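Local coordinates for protein PAN2-PAN3 deadenylation complex catalytic subunit pan2 (Neurospora crassa, PDB 4CZW) that serves as the catalytic subunit of the PAN deadenylation complex, shortening mRNA poly(A) tails, represented here by its ubiquitin-protease-like domain, predicted to be inactive, and its exonuclease domain, at residues R178-H192 with Q252-V266. Residues are numbered along the deposited sequence; the frame is centred on the assembly and turned at random.
With ZN (zinc ion), chain C.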
loop_
_atom_site.group_PDB
_atom_site.type_symbol
_atom_site.label_atom_id
_atom_site.label_comp_id
_atom_site.label_asym_id
_atom_site.label_seq_id
_atom_site.Cartn_x
_atom_site.Cartn_y
_atom_site.Cartn_z
ATOM N N ARG A 178 -16.005 -14.203 3.097
ATOM C CA ARG A 178 -15.385 -15.153 4.014
ATOM C C ARG A 178 -14.032 -14.638 4.503
ATOM O O ARG A 178 -13.539 -15.050 5.553
ATOM C CB ARG A 178 -15.227 -16.517 3.332
ATOM C CG ARG A 178 -14.732 -17.630 4.245
ATOM C CD ARG A 178 -14.770 -18.978 3.542
ATOM N NE ARG A 178 -14.278 -20.055 4.397
ATOM C CZ ARG A 178 -14.319 -21.343 4.074
ATOM N NH1 ARG A 178 -14.834 -21.723 2.912
ATOM N NH2 ARG A 178 -13.846 -22.255 4.913
ATOM N N LEU A 179 -13.446 -13.721 3.740
ATOM C CA LEU A 179 -12.120 -13.196 4.047
ATOM C C LEU A 179 -12.148 -12.026 5.029
ATOM O O LEU A 179 -11.282 -11.921 5.896
ATOM C CB LEU A 179 -11.416 -12.766 2.757
ATOM C CG LEU A 179 -10.922 -13.886 1.839
ATOM C CD1 LEU A 179 -10.609 -13.347 0.453
ATOM C CD2 LEU A 179 -9.701 -14.565 2.437
ATOM N N LEU A 180 -13.141 -11.152 4.895
ATOM C CA LEU A 180 -13.149 -9.906 5.657
ATOM C C LEU A 180 -14.355 -9.742 6.583
ATOM O O LEU A 180 -14.276 -9.032 7.584
ATOM C CB LEU A 180 -13.085 -8.712 4.700
ATOM C CG LEU A 180 -11.926 -8.686 3.700
ATOM C CD1 LEU A 180 -11.971 -7.416 2.863
ATOM C CD2 LEU A 180 -10.587 -8.819 4.414
ATOM N N GLU A 181 -15.466 -10.394 6.255
ATOM C CA GLU A 181 -16.705 -10.179 7.000
ATOM C C GLU A 181 -16.939 -11.177 8.128
ATOM O O GLU A 181 -16.546 -12.341 8.044
ATOM C CB GLU A 181 -17.909 -10.218 6.057
ATOM C CG GLU A 181 -18.008 -9.041 5.110
ATOM C CD GLU A 181 -19.373 -8.941 4.460
ATOM O OE1 GLU A 181 -20.323 -9.566 4.977
ATOM O OE2 GLU A 181 -19.497 -8.241 3.434
ATOM N N THR A 182 -17.588 -10.701 9.185
ATOM C CA THR A 182 -18.112 -11.569 10.229
ATOM C C THR A 182 -19.566 -11.889 9.906
ATOM O O THR A 182 -20.457 -11.078 10.157
ATOM C CB THR A 182 -18.018 -10.923 11.623
ATOM O OG1 THR A 182 -16.648 -10.639 11.933
ATOM C CG2 THR A 182 -18.591 -11.854 12.683
ATOM N N ASP A 183 -19.796 -13.065 9.331
ATOM C CA ASP A 183 -21.137 -13.474 8.929
ATOM C C ASP A 183 -22.050 -13.614 10.141
ATOM O O ASP A 183 -21.902 -14.540 10.939
ATOM C CB ASP A 183 -21.083 -14.789 8.149
ATOM C CG ASP A 183 -22.439 -15.212 7.624
ATOM O OD1 ASP A 183 -23.283 -14.328 7.367
ATOM O OD2 ASP A 183 -22.663 -16.431 7.465
ATOM N N ALA A 184 -22.994 -12.686 10.277
ATOM C CA ALA A 184 -23.881 -12.673 11.435
ATOM C C ALA A 184 -25.193 -11.946 11.155
ATOM O O ALA A 184 -25.350 -11.293 10.123
ATOM C CB ALA A 184 -23.175 -12.037 12.624
ATOM N N ARG A 185 -26.132 -12.075 12.088
ATOM C CA ARG A 185 -27.409 -11.374 12.017
ATOM C C ARG A 185 -28.007 -11.254 13.414
ATOM O O ARG A 185 -27.674 -12.032 14.307
ATOM C CB ARG A 185 -28.381 -12.098 11.082
ATOM C CG ARG A 185 -28.830 -13.461 11.580
ATOM C CD ARG A 185 -29.878 -14.068 10.662
ATOM N NE ARG A 185 -30.333 -15.372 11.135
ATOM C CZ ARG A 185 -31.261 -16.105 10.527
ATOM N NH1 ARG A 185 -31.837 -15.662 9.419
ATOM N NH2 ARG A 185 -31.613 -17.281 11.029
ATOM N N TYR A 186 -28.887 -10.276 13.602
ATOM C CA TYR A 186 -29.503 -10.052 14.904
ATOM C C TYR A 186 -30.840 -10.770 15.040
ATOM O O TYR A 186 -31.718 -10.638 14.189
ATOM C CB TYR A 186 -29.696 -8.556 15.157
ATOM C CG TYR A 186 -28.420 -7.815 15.484
ATOM C CD1 TYR A 186 -27.897 -7.830 16.770
ATOM C CD2 TYR A 186 -27.742 -7.097 14.508
ATOM C CE1 TYR A 186 -26.732 -7.153 17.075
ATOM C CE2 TYR A 186 -26.576 -6.417 14.805
ATOM C CZ TYR A 186 -26.075 -6.449 16.090
ATOM O OH TYR A 186 -24.913 -5.774 16.389
ATOM N N GLN A 187 -30.985 -11.534 16.118
ATOM C CA GLN A 187 -32.257 -12.161 16.445
ATOM C C GLN A 187 -33.008 -11.316 17.466
ATOM O O GLN A 187 -32.626 -11.252 18.636
ATOM C CB GLN A 187 -32.049 -13.578 16.981
ATOM C CG GLN A 187 -33.317 -14.222 17.522
ATOM C CD GLN A 187 -33.056 -15.550 18.206
ATOM O OE1 GLN A 187 -32.430 -16.443 17.637
ATOM N NE2 GLN A 187 -33.533 -15.683 19.439
ATOM N N ILE A 188 -34.072 -10.662 17.016
ATOM C CA ILE A 188 -34.874 -9.812 17.885
ATOM C C ILE A 188 -36.116 -10.552 18.372
ATOM O O ILE A 188 -37.051 -10.788 17.607
ATOM C CB ILE A 188 -35.295 -8.518 17.169
ATOM C CG1 ILE A 188 -34.065 -7.795 16.617
ATOM C CG2 ILE A 188 -36.075 -7.617 18.112
ATOM C CD1 ILE A 188 -34.387 -6.517 15.876
ATOM N N LYS A 189 -36.115 -10.921 19.648
ATOM C CA LYS A 189 -37.216 -11.682 20.223
ATOM C C LYS A 189 -38.045 -10.848 21.194
ATOM O O LYS A 189 -37.508 -10.244 22.123
ATOM C CB LYS A 189 -36.686 -12.929 20.935
ATOM C CG LYS A 189 -37.751 -13.713 21.687
ATOM C CD LYS A 189 -37.148 -14.860 22.483
ATOM C CE LYS A 189 -36.499 -15.890 21.574
ATOM N NZ LYS A 189 -35.962 -17.049 22.339
ATOM N N CYS A 190 -39.354 -10.813 20.970
ATOM C CA CYS A 190 -40.274 -10.190 21.912
ATOM C C CYS A 190 -40.303 -11.010 23.194
ATOM O O CYS A 190 -40.496 -12.222 23.155
ATOM C CB CYS A 190 -41.678 -10.074 21.313
ATOM S SG CYS A 190 -42.947 -9.463 22.455
HETATM N N MSE A 191 -40.106 -10.354 24.332
HETATM C CA MSE A 191 -40.036 -11.064 25.604
HETATM C C MSE A 191 -41.418 -11.364 26.181
HETATM O O MSE A 191 -41.534 -11.841 27.310
HETATM C CB MSE A 191 -39.209 -10.265 26.613
HETATM C CG MSE A 191 -37.758 -10.073 26.204
HETATM SE SE MSE A 191 -36.697 -9.205 27.586
HETATM C CE MSE A 191 -36.889 -10.540 28.993
ATOM N N HIS A 192 -42.464 -11.093 25.406
ATOM C CA HIS A 192 -43.826 -11.368 25.850
ATOM C C HIS A 192 -44.424 -12.562 25.110
ATOM O O HIS A 192 -44.785 -13.564 25.726
ATOM C CB HIS A 192 -44.716 -10.138 25.661
ATOM C CG HIS A 192 -46.069 -10.271 26.289
ATOM N ND1 HIS A 192 -46.257 -10.282 27.655
ATOM C CD2 HIS A 192 -47.300 -10.402 25.739
ATOM C CE1 HIS A 192 -47.546 -10.411 27.919
ATOM N NE2 HIS A 192 -48.199 -10.487 26.774
ATOM N N GLN A 252 -42.988 -3.735 23.487
ATOM C CA GLN A 252 -42.523 -4.652 24.521
ATOM C C GLN A 252 -41.012 -4.565 24.689
ATOM O O GLN A 252 -40.327 -3.912 23.902
ATOM C CB GLN A 252 -42.919 -6.092 24.180
ATOM C CG GLN A 252 -44.385 -6.290 23.821
ATOM C CD GLN A 252 -45.283 -6.408 25.038
ATOM O OE1 GLN A 252 -44.990 -5.860 26.100
ATOM N NE2 GLN A 252 -46.385 -7.134 24.888
ATOM N N ASN A 253 -40.498 -5.226 25.722
ATOM C CA ASN A 253 -39.061 -5.407 25.862
ATOM C C ASN A 253 -38.576 -6.424 24.836
ATOM O O ASN A 253 -39.107 -7.531 24.752
ATOM C CB ASN A 253 -38.698 -5.862 27.278
ATOM C CG ASN A 253 -38.830 -4.751 28.301
ATOM O OD1 ASN A 253 -38.590 -3.582 28.000
ATOM N ND2 ASN A 253 -39.210 -5.113 29.521
ATOM N N LEU A 254 -37.576 -6.046 24.047
ATOM C CA LEU A 254 -37.091 -6.913 22.982
ATOM C C LEU A 254 -35.697 -7.453 23.279
ATOM O O LEU A 254 -34.761 -6.691 23.526
ATOM C CB LEU A 254 -37.090 -6.167 21.646
ATOM C CG LEU A 254 -38.425 -5.562 21.202
ATOM C CD1 LEU A 254 -38.307 -4.979 19.802
ATOM C CD2 LEU A 254 -39.542 -6.592 21.265
ATOM N N ASP A 255 -35.569 -8.776 23.252
ATOM C CA ASP A 255 -34.286 -9.433 23.473
ATOM C C ASP A 255 -33.539 -9.599 22.155
ATOM O O ASP A 255 -33.891 -10.441 21.327
ATOM C CB ASP A 255 -34.489 -10.790 24.148
ATOM C CG ASP A 255 -33.192 -11.559 24.314
ATOM O OD1 ASP A 255 -32.141 -10.924 24.543
ATOM O OD2 ASP A 255 -33.227 -12.804 24.216
ATOM N N GLN A 256 -32.503 -8.788 21.974
ATOM C CA GLN A 256 -31.749 -8.755 20.728
ATOM C C GLN A 256 -30.347 -9.325 20.910
ATOM O O GLN A 256 -29.539 -8.779 21.661
ATOM C CB GLN A 256 -31.670 -7.322 20.203
ATOM C CG GLN A 256 -33.028 -6.658 20.042
ATOM C CD GLN A 256 -32.984 -5.164 20.300
ATOM O OE1 GLN A 256 -31.920 -4.594 20.538
ATOM N NE2 GLN A 256 -34.147 -4.523 20.260
ATOM N N ARG A 257 -30.063 -10.424 20.221
ATOM C CA ARG A 257 -28.755 -11.060 20.316
ATOM C C ARG A 257 -28.130 -11.231 18.937
ATOM O O ARG A 257 -28.800 -11.634 17.985
ATOM C CB ARG A 257 -28.868 -12.413 21.019
ATOM C CG ARG A 257 -29.716 -12.380 22.279
ATOM C CD ARG A 257 -29.531 -13.634 23.111
ATOM N NE ARG A 257 -30.456 -13.675 24.240
ATOM C CZ ARG A 257 -30.321 -14.482 25.287
ATOM N NH1 ARG A 257 -29.291 -15.313 25.360
ATOM N NH2 ARG A 257 -31.215 -14.451 26.267
ATOM N N LYS A 258 -26.843 -10.919 18.834
ATOM C CA LYS A 258 -26.129 -11.050 17.571
ATOM C C LYS A 258 -25.723 -12.499 17.329
ATOM O O LYS A 258 -24.758 -12.990 17.916
ATOM C CB LYS A 258 -24.898 -10.143 17.550
ATOM C CG LYS A 258 -24.195 -10.089 16.204
ATOM C CD LYS A 258 -23.106 -9.029 16.188
ATOM C CE LYS A 258 -22.506 -8.875 14.799
ATOM N NZ LYS A 258 -21.495 -7.783 14.741
ATOM N N ILE A 259 -26.469 -13.180 16.466
ATOM C CA ILE A 259 -26.183 -14.570 16.133
ATOM C C ILE A 259 -25.042 -14.649 15.127
ATOM O O ILE A 259 -25.180 -14.213 13.986
ATOM C CB ILE A 259 -27.420 -15.282 15.558
ATOM C CG1 ILE A 259 -28.640 -15.039 16.450
ATOM C CG2 ILE A 259 -27.152 -16.770 15.398
ATOM C CD1 ILE A 259 -28.469 -15.534 17.870
ATOM N N ILE A 260 -23.918 -15.215 15.555
ATOM C CA ILE A 260 -22.717 -15.255 14.729
ATOM C C ILE A 260 -22.568 -16.587 13.996
ATOM O O ILE A 260 -22.563 -17.652 14.612
ATOM C CB ILE A 260 -21.459 -14.996 15.580
ATOM C CG1 ILE A 260 -21.577 -13.641 16.285
ATOM C CG2 ILE A 260 -20.207 -15.050 14.718
ATOM C CD1 ILE A 260 -20.415 -13.310 17.188
ATOM N N PHE A 261 -22.443 -16.512 12.673
ATOM C CA PHE A 261 -22.335 -17.702 11.838
ATOM C C PHE A 261 -20.885 -18.012 11.473
ATOM O O PHE A 261 -20.408 -19.127 11.684
ATOM C CB PHE A 261 -23.166 -17.533 10.564
ATOM C CG PHE A 261 -24.621 -17.261 10.823
ATOM C CD1 PHE A 261 -25.313 -17.976 11.786
ATOM C CD2 PHE A 261 -25.293 -16.283 10.109
ATOM C CE1 PHE A 261 -26.650 -17.727 12.026
ATOM C CE2 PHE A 261 -26.630 -16.028 10.347
ATOM C CZ PHE A 261 -27.310 -16.750 11.306
ATOM N N ASN A 262 -20.191 -17.021 10.922
ATOM C CA ASN A 262 -18.802 -17.202 10.513
ATOM C C ASN A 262 -17.892 -16.055 10.937
ATOM O O ASN A 262 -18.317 -14.904 11.021
ATOM C CB ASN A 262 -18.710 -17.380 8.996
ATOM C CG ASN A 262 -18.985 -18.803 8.559
ATOM O OD1 ASN A 262 -18.099 -19.657 8.603
ATOM N ND2 ASN A 262 -20.213 -19.065 8.127
ATOM N N ILE A 263 -16.634 -16.391 11.202
ATOM C CA ILE A 263 -15.608 -15.399 11.486
ATOM C C ILE A 263 -14.695 -15.258 10.269
ATOM O O ILE A 263 -14.406 -16.243 9.590
ATOM C CB ILE A 263 -14.781 -15.778 12.728
ATOM C CG1 ILE A 263 -14.269 -17.214 12.607
ATOM C CG2 ILE A 263 -15.619 -15.624 13.989
ATOM C CD1 ILE A 263 -13.409 -17.655 13.765
ATOM N N PRO A 264 -14.246 -14.027 9.981
ATOM C CA PRO A 264 -13.433 -13.774 8.786
ATOM C C PRO A 264 -12.054 -14.426 8.852
ATOM O O PRO A 264 -11.529 -14.655 9.942
ATOM C CB PRO A 264 -13.309 -12.248 8.765
ATOM C CG PRO A 264 -13.468 -11.841 10.188
ATOM C CD PRO A 264 -14.472 -12.798 10.762
ATOM N N ALA A 265 -11.484 -14.723 7.688
ATOM C CA ALA A 265 -10.139 -15.280 7.609
ATOM C C ALA A 265 -9.117 -14.245 8.064
ATOM O O ALA A 265 -8.085 -14.585 8.642
ATOM C CB ALA A 265 -9.838 -15.748 6.196
ATOM N N VAL A 266 -9.415 -12.978 7.790
ATOM C CA VAL A 266 -8.605 -11.868 8.279
ATOM C C VAL A 266 -9.353 -11.144 9.392
ATOM O O VAL A 266 -10.420 -10.573 9.166
ATOM C CB VAL A 266 -8.259 -10.874 7.156
ATOM C CG1 VAL A 266 -7.513 -9.674 7.723
ATOM C CG2 VAL A 266 -7.438 -11.556 6.076
HETATM ZN ZN ZN C . -44.747 -9.701 20.997
#
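Two backbone amides grip the carbonyl oxygen of Asp-183: Phe-261 N at 2.7 Å from Asp-183 O, nearly in line with its C=O, and Asn-262 N on a lone pair in the carbonyl plane. Two consecutive donors on one acceptor, with Phe-261 in a helix-like backbone conformation, define a classic beta bulge.

The bulge turns Phe-261 toward strand 183-190, where its ring edge meets the Arg-185 chain, with Phe-261 CZ 3.3 Å from Arg-185 NE. Arg-185 CG sits between backbone N and carbonyl carbon (chi1 67°), and the extended chain beyond it passes that edge; Arg-185 NE lies near the ring plane, and the guanidinium is inclined to the ring, so the two are not stacked. Asp-183 OD1 forms a salt bridge with Lys-177.

Beyond the bulge the ladder is regular and antiparallel, its segment axes 155° apart. Arg-185/Ile-259, Gln-187/Arg-257 and Lys-189/Asp-255 are hydrogen-bonded pairs, exemplified by Lys-189 N to Asp-255 O at 2.8 Å. On the face of Ala-184, Tyr-186 and Ile-188, Lys-258 CG lies 4.3 Å from the Tyr-186 ring centroid, 23° off its normal, a CH-pi contact; the extended lysine carries NZ to a hydrogen bond with Thr-203 OG1. Further along, Ile-188 CG2 packs 3.8 Å from Leu-254 CD1. On the other face, within strand 252-262, Arg-257 NE and Asp-255 OD2 form a salt bridge (2.9 Å).

At the far end, Cys-190 SG binds zinc at 2.3 Å together with Cys-193, Cys-245 and Cys-248. Strands 196-201 and 238-245 flank the pair, giving a four-stranded antiparallel sheet that ends in a Cys4 site of two CxxC knuckles, the zinc-bearing fingers element of the ubiquitin-specific protease fold, retained in this pseudo-UCH domain.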